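Local coordinates for protein nicastrin (Dictyostelium purpureum, PDB 4R12) that is a membrane-spanning glycoprotein component of gamma-secretase, probably essential to that complex's intramembrane cleavage of proteins such as Notch receptors, and may recruit its substrates, at residues Asp31-Cys36 against Tyr136-Phe141; Ser175-Ala180 against Thr573-Asp578; Lys335-Tyr340 against Thr371-Thr376. All coordinates share one frame; numbering follows the deposited sequence.

Contacts 1 and 2 are neighbours, their centres about 12 Å apart, and they touch where C36 O meets M177 CG at 3.4 Å. Strand 21-29 is shared by both, pairing antiparallel with strand 33-34 of contact 1 and with strand 572-575 of contact 2. Contact 3 stands apart in the large lobe, its centre about 41 Å from that of contact 1 and about 46 Å from that of contact 2. Contact 1 closes first along the chain; contact 2 then spans almost 400 residues, and contact 3 is nested inside that span. A late strand thus returns to the small lobe after the large-lobe segments of contact 3.

Contact 1 of 3, residues Asp31-Cys36 against Tyr136-Phe141; sequences DGQFGC and YFSFPF
One glycine, G35, supplies both hydrogen bonds of a short parallel beta bridge to S138, taking hold of the residues that flank it. G35 N donates to F137 O at 2.8 Å, and G35 O accepts from F139 N at 2.8 Å in a straighter bond (165° at the hydrogen). The backbone angles of G35 themselves call for glycine, and the chain turns a corner here within the small lobe.

Before the corner, F34 and Y136 form an edge-to-face (T-shaped) pair, planes 71° apart. Y136 CD1 stands over the centre of the F34 ring, 3.7 Å above its plane. F34 CG lies between its own backbone N and carbonyl carbon (chi1 62°), which lays the ring beside the Y136 side chain; I27, T29 and W273 also touch it. Cut back to an alanine here, the residue would probably leave the Y136 edge without the face it meets and open a gap beside I27 and W273.

On the S138 side, Q33 CG packs against S138 OG at 3.5 Å. The polar ends have partners outside the two segments: Q33 OE1 accepts from I181 N, while K26 NZ bonds both S138 OG and G35 O. Past the corner C36, disulfide-linked to C24, makes an oblique sulfur-aromatic contact with F139, its SG resting 3.6 Å from F139 CD1.

Contact 2 of 3, residues Ser175-Ala180 against Thr573-Asp578; sequences SFMQGA and TESNWD
M177, Q178 and S575 bury the most surface where the loop after strand 169-174 meets the end of strand 572-575, which pairs antiparallel with strands 21-29 and 192-203. S575 points at the loop with OG anti to its backbone N (chi1 177°), where the hydroxyl does two jobs: S575 OG accepts from G179 N at 2.9 Å and donates to N576 O at 2.7 Å. The loop passes close, for a beta carbon on G179 would sit tightly against S575 CA.

M177 CB covers the same hydroxyl, 3.2 Å from S575 OG. Beyond CB the chain bends, bringing M177 SD to 3.5 Å from W577 CE3 in an oblique Met-aromatic contact, the side chains running alongside. Q178 N donates to N576 O at 3.1 Å, and Q178 NE2 comes within 3.8 Å of N576 CB. One water continues the join, donating to F176 O and accepting from D578 N.

N576 O receives Q178 N and S575 OG from opposite faces of its carbonyl plane. With its proton committed to N576 O and G179 N bound as donor, the buried S575 hydroxyl is fixed in rotation, and a loop without regular strand pairing is fastened to a late strand by directed bonds.

Contact 3 of 3, residues Lys335-Tyr340 against Thr371-Thr376; sequences KNLGKY and TFKPTT
T371 meets L337, K339 and Y340 at the surface, within a beta-alpha-beta unit of the large lobe, where strands 339-347 and 370-374 run parallel and helix 352-362 connects them. The backbone link is a single hydrogen bond between the segments: T371 N donates to Y340 O at 2.9 Å, with an angle of 166° at the hydrogen.

Beside it the T371 methyl does most of the touching. T371 CG2 lies 3.7 Å from Y340 O and 3.9 Å from L337 CD1, the leucine and threonine side chains crossing at about a right angle. T371 OG1 is anti to the backbone N (chi1 -171°), which leaves CG2 on the side that faces the leucine and the bonded carbonyl. K339 adds its CB, 4.1 Å from T371 CG2, before its amine turns away to bond S368 O. L337 CD1 also reaches the aliphatic part of K373, 4.4 Å from K373 CE, so one exposed leucine branch bridges two residues of strand 370-374.

The next shell sets these groups in position. L337 is carried by the turn of a hairpin between strands 332-334 and 339-347, whose G338 and K339 both face D334 in a G1 beta bulge; the positive phi of G338 (65°) suits glycine. Further backbone bonds, Y340 with T369 and T371 with L342, continue the parallel ladder, while F372 packs from strand 370-374 onto L358 and A362 of the helix. D334 joins turn and strand through its carboxylate: OD1 accepts from N336 N, and OD2 forms a salt bridge with NZ at the end of the extended K373 chain.

Contact 1 of 3, residues Asp31-Cys36 against Tyr136-Phe141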
loop_
_atom_site.group_PDB
_atom_site.type_symbol
_atom_site.label_atom_id
_atom_site.label_comp_id
_atom_site.label_asym_id
_atom_site.label_seq_id
_atom_site.Cartn_x
_atom_site.Cartn_y
_atom_site.Cartn_z
ATOM N N ASP A 31 -17.199 12.842 -7.793
ATOM C CA ASP A 31 -18.602 13.059 -7.439
ATOM C C ASP A 31 -18.876 13.389 -5.973
ATOM O O ASP A 31 -20.027 13.592 -5.600
ATOM C CB ASP A 31 -19.420 11.817 -7.798
ATOM C CG ASP A 31 -19.222 11.377 -9.230
ATOM O OD1 ASP A 31 -19.199 12.249 -10.127
ATOM O OD2 ASP A 31 -19.095 10.151 -9.453
ATOM N N GLY A 32 -17.848 13.412 -5.126
ATOM C CA GLY A 32 -18.092 13.575 -3.707
ATOM C C GLY A 32 -16.853 13.475 -2.832
ATOM O O GLY A 32 -15.761 13.883 -3.217
ATOM N N GLN A 33 -17.034 12.919 -1.647
ATOM C CA GLN A 33 -15.981 12.933 -0.651
ATOM C C GLN A 33 -16.236 11.802 0.313
ATOM O O GLN A 33 -17.386 11.338 0.457
ATOM C CB GLN A 33 -15.951 14.283 0.084
ATOM C CG GLN A 33 -17.220 14.557 0.893
ATOM C CD GLN A 33 -17.307 15.976 1.436
ATOM O OE1 GLN A 33 -16.357 16.757 1.345
ATOM N NE2 GLN A 33 -18.461 16.320 1.998
ATOM N N PHE A 34 -15.171 11.334 0.960
ATOM C CA PHE A 34 -15.313 10.370 2.037
ATOM C C PHE A 34 -14.226 10.598 3.071
ATOM O O PHE A 34 -13.318 11.408 2.867
ATOM C CB PHE A 34 -15.296 8.919 1.504
ATOM C CG PHE A 34 -14.011 8.510 0.808
ATOM C CD1 PHE A 34 -13.863 8.673 -0.566
ATOM C CD2 PHE A 34 -12.982 7.898 1.516
ATOM C CE1 PHE A 34 -12.688 8.255 -1.218
ATOM C CE2 PHE A 34 -11.800 7.487 0.874
ATOM C CZ PHE A 34 -11.663 7.670 -0.498
ATOM N N GLY A 35 -14.342 9.918 4.204
ATOM C CA GLY A 35 -13.447 10.186 5.310
ATOM C C GLY A 35 -13.982 11.306 6.181
ATOM O O GLY A 35 -15.164 11.675 6.104
ATOM N N CYS A 36 -13.104 11.876 6.995
ATOM C CA CYS A 36 -13.534 12.705 8.110
ATOM C C CYS A 36 -12.795 14.035 8.168
ATOM O O CYS A 36 -11.734 14.206 7.572
ATOM C CB CYS A 36 -13.312 11.970 9.433
ATOM S SG CYS A 36 -13.550 10.177 9.390
ATOM N N TYR A 136 -15.641 4.428 2.936
ATOM C CA TYR A 136 -16.135 5.323 1.891
ATOM C C TYR A 136 -17.391 6.080 2.276
ATOM O O TYR A 136 -18.209 6.386 1.434
ATOM C CB TYR A 136 -16.364 4.522 0.605
ATOM C CG TYR A 136 -15.109 3.785 0.241
ATOM C CD1 TYR A 136 -13.969 4.486 -0.136
ATOM C CD2 TYR A 136 -15.035 2.397 0.316
ATOM C CE1 TYR A 136 -12.799 3.838 -0.444
ATOM C CE2 TYR A 136 -13.861 1.735 0.006
ATOM C CZ TYR A 136 -12.743 2.466 -0.373
ATOM O OH TYR A 136 -11.552 1.839 -0.686
ATOM N N PHE A 137 -17.528 6.397 3.556
ATOM C CA PHE A 137 -18.587 7.288 4.022
ATOM C C PHE A 137 -18.011 8.656 4.362
ATOM O O PHE A 137 -16.825 8.780 4.687
ATOM C CB PHE A 137 -19.289 6.696 5.237
ATOM C CG PHE A 137 -20.223 5.573 4.901
ATOM C CD1 PHE A 137 -19.742 4.286 4.716
ATOM C CD2 PHE A 137 -21.586 5.813 4.747
ATOM C CE1 PHE A 137 -20.615 3.244 4.387
ATOM C CE2 PHE A 137 -22.460 4.779 4.425
ATOM C CZ PHE A 137 -21.975 3.495 4.247
ATOM N N SER A 138 -18.849 9.682 4.293
ATOM C CA SER A 138 -18.426 11.042 4.586
ATOM C C SER A 138 -18.846 11.465 5.988
ATOM O O SER A 138 -20.030 11.663 6.257
ATOM C CB SER A 138 -19.000 12.023 3.556
ATOM O OG SER A 138 -18.563 13.339 3.842
ATOM N N PHE A 139 -17.867 11.603 6.875
ATOM C CA PHE A 139 -18.123 11.952 8.270
ATOM C C PHE A 139 -17.893 13.442 8.514
ATOM O O PHE A 139 -16.840 13.966 8.156
ATOM C CB PHE A 139 -17.218 11.134 9.205
ATOM C CG PHE A 139 -17.383 9.653 9.064
ATOM C CD1 PHE A 139 -16.640 8.941 8.130
ATOM C CD2 PHE A 139 -18.285 8.967 9.857
ATOM C CE1 PHE A 139 -16.797 7.574 7.989
ATOM C CE2 PHE A 139 -18.441 7.595 9.727
ATOM C CZ PHE A 139 -17.698 6.904 8.795
ATOM N N PRO A 140 -18.881 14.128 9.122
ATOM C CA PRO A 140 -18.778 15.556 9.453
ATOM C C PRO A 140 -18.129 15.838 10.814
ATOM O O PRO A 140 -18.155 16.986 11.291
ATOM C CB PRO A 140 -20.241 16.013 9.453
ATOM C CG PRO A 140 -20.977 14.806 9.922
ATOM C CD PRO A 140 -20.249 13.618 9.324
ATOM N N PHE A 141 -17.569 14.805 11.432
ATOM C CA PHE A 141 -16.897 14.930 12.718
ATOM C C PHE A 141 -15.603 14.135 12.642
ATOM O O PHE A 141 -15.500 13.219 11.824
ATOM C CB PHE A 141 -17.786 14.422 13.866
ATOM C CG PHE A 141 -18.332 13.028 13.657
ATOM C CD1 PHE A 141 -17.549 11.905 13.910
ATOM C CD2 PHE A 141 -19.639 12.838 13.230
ATOM C CE1 PHE A 141 -18.063 10.630 13.719
ATOM C CE2 PHE A 141 -20.155 11.564 13.048
ATOM C CZ PHE A 141 -19.368 10.461 13.293
#

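Contact 2 of 3, residues Ser175-Ala180 against Thr573-Asp578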
loop_
_atom_site.group_PDB
_atom_site.type_symbol
_atom_site.label_atom_id
_atom_site.label_comp_id
_atom_site.label_asym_id
_atom_site.label_seq_id
_atom_site.Cartn_x
_atom_site.Cartn_y
_atom_site.Cartn_z
ATOM N N SER A 175 -8.441 18.043 13.552
ATOM C CA SER A 175 -8.049 17.499 12.260
ATOM C C SER A 175 -8.829 18.202 11.169
ATOM O O SER A 175 -9.638 17.591 10.475
ATOM C CB SER A 175 -8.273 15.979 12.205
ATOM O OG SER A 175 -9.648 15.648 12.332
ATOM N N PHE A 176 -8.590 19.505 11.025
ATOM C CA PHE A 176 -9.311 20.295 10.043
ATOM C C PHE A 176 -8.799 20.061 8.633
ATOM O O PHE A 176 -7.638 20.334 8.338
ATOM C CB PHE A 176 -9.234 21.791 10.344
ATOM C CG PHE A 176 -9.952 22.626 9.320
ATOM C CD1 PHE A 176 -11.339 22.620 9.262
ATOM C CD2 PHE A 176 -9.249 23.377 8.392
ATOM C CE1 PHE A 176 -12.013 23.363 8.307
ATOM C CE2 PHE A 176 -9.919 24.133 7.429
ATOM C CZ PHE A 176 -11.299 24.122 7.390
ATOM N N MET A 177 -9.687 19.571 7.770
ATOM C CA MET A 177 -9.363 19.274 6.382
ATOM C C MET A 177 -9.766 20.432 5.485
ATOM O O MET A 177 -10.943 20.769 5.385
ATOM C CB MET A 177 -10.057 17.979 5.936
ATOM C CG MET A 177 -9.667 16.758 6.775
ATOM S SD MET A 177 -7.972 16.218 6.459
ATOM C CE MET A 177 -7.416 15.871 8.131
ATOM N N GLN A 178 -8.786 21.053 4.841
ATOM C CA GLN A 178 -9.067 22.219 4.008
ATOM C C GLN A 178 -9.888 21.862 2.780
ATOM O O GLN A 178 -10.733 22.631 2.356
ATOM C CB GLN A 178 -7.778 22.894 3.564
ATOM C CG GLN A 178 -7.011 23.553 4.672
ATOM C CD GLN A 178 -5.936 24.458 4.126
ATOM O OE1 GLN A 178 -6.189 25.627 3.824
ATOM N NE2 GLN A 178 -4.733 23.918 3.972
ATOM N N GLY A 179 -9.634 20.688 2.215
ATOM C CA GLY A 179 -10.336 20.256 1.021
ATOM C C GLY A 179 -11.689 19.638 1.322
ATOM O O GLY A 179 -11.856 18.918 2.308
ATOM N N ALA A 180 -12.655 19.905 0.457
ATOM C CA ALA A 180 -14.023 19.500 0.721
ATOM C C ALA A 180 -14.831 19.431 -0.562
ATOM O O ALA A 180 -14.391 19.913 -1.608
ATOM C CB ALA A 180 -14.674 20.467 1.703
ATOM N N THR A 573 -8.289 12.746 -4.606
ATOM C CA THR A 573 -7.469 13.861 -4.164
ATOM C C THR A 573 -7.600 14.020 -2.664
ATOM O O THR A 573 -8.693 14.269 -2.142
ATOM C CB THR A 573 -7.870 15.201 -4.841
ATOM O OG1 THR A 573 -9.221 15.530 -4.491
ATOM C CG2 THR A 573 -7.729 15.115 -6.355
ATOM N N GLU A 574 -6.478 13.901 -1.971
ATOM C CA GLU A 574 -6.489 13.974 -0.523
ATOM C C GLU A 574 -6.438 15.416 -0.053
ATOM O O GLU A 574 -5.641 16.214 -0.561
ATOM C CB GLU A 574 -5.311 13.198 0.055
ATOM C CG GLU A 574 -5.178 13.304 1.565
ATOM C CD GLU A 574 -4.001 12.496 2.068
ATOM O OE1 GLU A 574 -2.947 13.091 2.386
ATOM O OE2 GLU A 574 -4.131 11.263 2.120
ATOM N N SER A 575 -7.290 15.744 0.909
ATOM C CA SER A 575 -7.281 17.073 1.523
ATOM C C SER A 575 -5.914 17.455 2.063
ATOM O O SER A 575 -5.224 16.618 2.666
ATOM C CB SER A 575 -8.286 17.136 2.667
ATOM O OG SER A 575 -8.228 18.396 3.316
ATOM N N ASN A 576 -5.531 18.716 1.863
ATOM C CA ASN A 576 -4.423 19.305 2.617
ATOM C C ASN A 576 -4.866 19.498 4.055
ATOM O O ASN A 576 -6.060 19.649 4.324
ATOM C CB ASN A 576 -3.980 20.667 2.053
ATOM C CG ASN A 576 -3.417 20.582 0.638
ATOM O OD1 ASN A 576 -3.001 19.520 0.183
ATOM N ND2 ASN A 576 -3.403 21.715 -0.059
ATOM N N TRP A 577 -3.912 19.497 4.982
ATOM C CA TRP A 577 -4.196 19.923 6.347
ATOM C C TRP A 577 -2.957 20.511 7.020
ATOM O O TRP A 577 -1.820 20.175 6.662
ATOM C CB TRP A 577 -4.749 18.760 7.173
ATOM C CG TRP A 577 -3.796 17.615 7.375
ATOM C CD1 TRP A 577 -2.766 17.551 8.278
ATOM C CD2 TRP A 577 -3.807 16.358 6.687
ATOM N NE1 TRP A 577 -2.133 16.331 8.178
ATOM C CE2 TRP A 577 -2.752 15.585 7.211
ATOM C CE3 TRP A 577 -4.601 15.816 5.674
ATOM C CZ2 TRP A 577 -2.472 14.294 6.755
ATOM C CZ3 TRP A 577 -4.320 14.533 5.222
ATOM C CH2 TRP A 577 -3.262 13.789 5.765
ATOM N N ASP A 578 -3.184 21.387 7.996
ATOM C CA ASP A 578 -2.083 22.045 8.709
ATOM C C ASP A 578 -1.505 21.154 9.792
ATOM O O ASP A 578 -0.292 20.929 9.839
ATOM C CB ASP A 578 -2.546 23.373 9.321
ATOM C CG ASP A 578 -2.664 24.478 8.289
ATOM O OD1 ASP A 578 -2.298 24.236 7.114
ATOM O OD2 ASP A 578 -3.109 25.592 8.651
HETATM O O HOH W 1 -5.771 22.065 8.675
#

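Contact 3 of 3, residues Lys335-Tyr340 against Thr371-Thr376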
loop_
_atom_site.group_PDB
_atom_site.type_symbol
_atom_site.label_atom_id
_atom_site.label_comp_id
_atom_site.label_asym_id
_atom_site.label_seq_id
_atom_site.Cartn_x
_atom_site.Cartn_y
_atom_site.Cartn_z
ATOM N N LYS A 335 -5.929 -30.144 4.365
ATOM C CA LYS A 335 -5.820 -31.262 5.309
ATOM C C LYS A 335 -5.326 -32.545 4.639
ATOM O O LYS A 335 -4.693 -33.378 5.283
ATOM C CB LYS A 335 -7.160 -31.523 6.006
ATOM C CG LYS A 335 -7.375 -30.690 7.272
ATOM C CD LYS A 335 -8.280 -31.412 8.276
ATOM C CE LYS A 335 -9.667 -30.778 8.354
ATOM N NZ LYS A 335 -10.558 -31.503 9.310
ATOM N N ASN A 336 -5.614 -32.700 3.350
ATOM C CA ASN A 336 -5.114 -33.844 2.585
ATOM C C ASN A 336 -3.597 -33.872 2.536
ATOM O O ASN A 336 -2.951 -34.785 3.058
ATOM C CB ASN A 336 -5.648 -33.826 1.150
ATOM C CG ASN A 336 -7.127 -34.112 1.070
ATOM O OD1 ASN A 336 -7.561 -35.242 1.307
ATOM N ND2 ASN A 336 -7.914 -33.101 0.707
ATOM N N LEU A 337 -3.044 -32.847 1.902
ATOM C CA LEU A 337 -1.631 -32.821 1.566
ATOM C C LEU A 337 -0.760 -32.419 2.750
ATOM O O LEU A 337 0.452 -32.642 2.742
ATOM C CB LEU A 337 -1.406 -31.866 0.392
ATOM C CG LEU A 337 -2.481 -31.945 -0.701
ATOM C CD1 LEU A 337 -2.367 -30.778 -1.684
ATOM C CD2 LEU A 337 -2.437 -33.287 -1.439
ATOM N N GLY A 338 -1.379 -31.837 3.775
ATOM C CA GLY A 338 -0.625 -31.310 4.899
ATOM C C GLY A 338 0.236 -30.147 4.439
ATOM O O GLY A 338 1.356 -29.957 4.918
ATOM N N LYS A 339 -0.289 -29.387 3.480
ATOM C CA LYS A 339 0.416 -28.254 2.893
ATOM C C LYS A 339 -0.539 -27.067 2.756
ATOM O O LYS A 339 -1.761 -27.240 2.732
ATOM C CB LYS A 339 1.004 -28.617 1.518
ATOM C CG LYS A 339 2.086 -29.716 1.532
ATOM C CD LYS A 339 2.901 -29.710 0.236
ATOM C CE LYS A 339 3.764 -30.971 0.071
ATOM N NZ LYS A 339 4.990 -30.983 0.923
ATOM N N TYR A 340 0.031 -25.869 2.671
ATOM C CA TYR A 340 -0.737 -24.638 2.512
ATOM C C TYR A 340 -0.868 -24.299 1.031
ATOM O O TYR A 340 0.120 -24.368 0.293
ATOM C CB TYR A 340 -0.062 -23.483 3.260
ATOM C CG TYR A 340 0.000 -23.678 4.752
ATOM C CD1 TYR A 340 -1.084 -23.362 5.562
ATOM C CD2 TYR A 340 1.146 -24.180 5.356
ATOM C CE1 TYR A 340 -1.033 -23.539 6.925
ATOM C CE2 TYR A 340 1.209 -24.356 6.730
ATOM C CZ TYR A 340 0.117 -24.038 7.508
ATOM O OH TYR A 340 0.175 -24.216 8.871
ATOM N N THR A 371 1.844 -25.682 -1.652
ATOM C CA THR A 371 1.387 -26.334 -2.867
ATOM C C THR A 371 0.572 -25.326 -3.679
ATOM O O THR A 371 0.005 -24.379 -3.116
ATOM C CB THR A 371 0.547 -27.600 -2.552
ATOM O OG1 THR A 371 0.300 -28.331 -3.756
ATOM C CG2 THR A 371 -0.789 -27.227 -1.911
ATOM N N PHE A 372 0.528 -25.511 -4.997
ATOM C CA PHE A 372 -0.221 -24.604 -5.864
ATOM C C PHE A 372 -1.480 -25.268 -6.419
ATOM O O PHE A 372 -1.471 -26.443 -6.805
ATOM C CB PHE A 372 0.654 -24.104 -7.015
ATOM C CG PHE A 372 1.764 -23.185 -6.580
ATOM C CD1 PHE A 372 1.492 -21.876 -6.198
ATOM C CD2 PHE A 372 3.073 -23.630 -6.558
ATOM C CE1 PHE A 372 2.515 -21.014 -5.786
ATOM C CE2 PHE A 372 4.103 -22.782 -6.156
ATOM C CZ PHE A 372 3.824 -21.468 -5.769
ATOM N N LYS A 373 -2.564 -24.503 -6.443
ATOM C CA LYS A 373 -3.828 -24.956 -7.003
ATOM C C LYS A 373 -4.338 -23.985 -8.053
ATOM O O LYS A 373 -4.069 -22.786 -7.989
ATOM C CB LYS A 373 -4.876 -25.125 -5.901
ATOM C CG LYS A 373 -4.692 -26.394 -5.100
ATOM C CD LYS A 373 -5.564 -26.412 -3.858
ATOM C CE LYS A 373 -5.125 -27.545 -2.933
ATOM N NZ LYS A 373 -5.945 -27.605 -1.696
ATOM N N PRO A 374 -5.086 -24.502 -9.031
ATOM C CA PRO A 374 -5.733 -23.589 -9.967
ATOM C C PRO A 374 -6.936 -22.906 -9.327
ATOM O O PRO A 374 -7.527 -23.435 -8.380
ATOM C CB PRO A 374 -6.167 -24.515 -11.118
ATOM C CG PRO A 374 -6.314 -25.853 -10.482
ATOM C CD PRO A 374 -5.253 -25.917 -9.420
ATOM N N THR A 375 -7.292 -21.734 -9.841
ATOM C CA THR A 375 -8.544 -21.108 -9.451
ATOM C C THR A 375 -9.724 -21.743 -10.203
ATOM O O THR A 375 -9.534 -22.395 -11.236
ATOM C CB THR A 375 -8.506 -19.589 -9.700
ATOM O OG1 THR A 375 -9.706 -19.000 -9.202
ATOM C CG2 THR A 375 -8.360 -19.271 -11.194
ATOM N N THR A 376 -10.934 -21.574 -9.665
ATOM C CA THR A 376 -12.167 -22.038 -10.318
ATOM C C THR A 376 -12.898 -20.850 -10.941
ATOM O O THR A 376 -13.928 -20.997 -11.626
ATOM C CB THR A 376 -13.098 -22.763 -9.317
ATOM O OG1 THR A 376 -13.462 -21.867 -8.255
ATOM C CG2 THR A 376 -12.402 -23.983 -8.725
#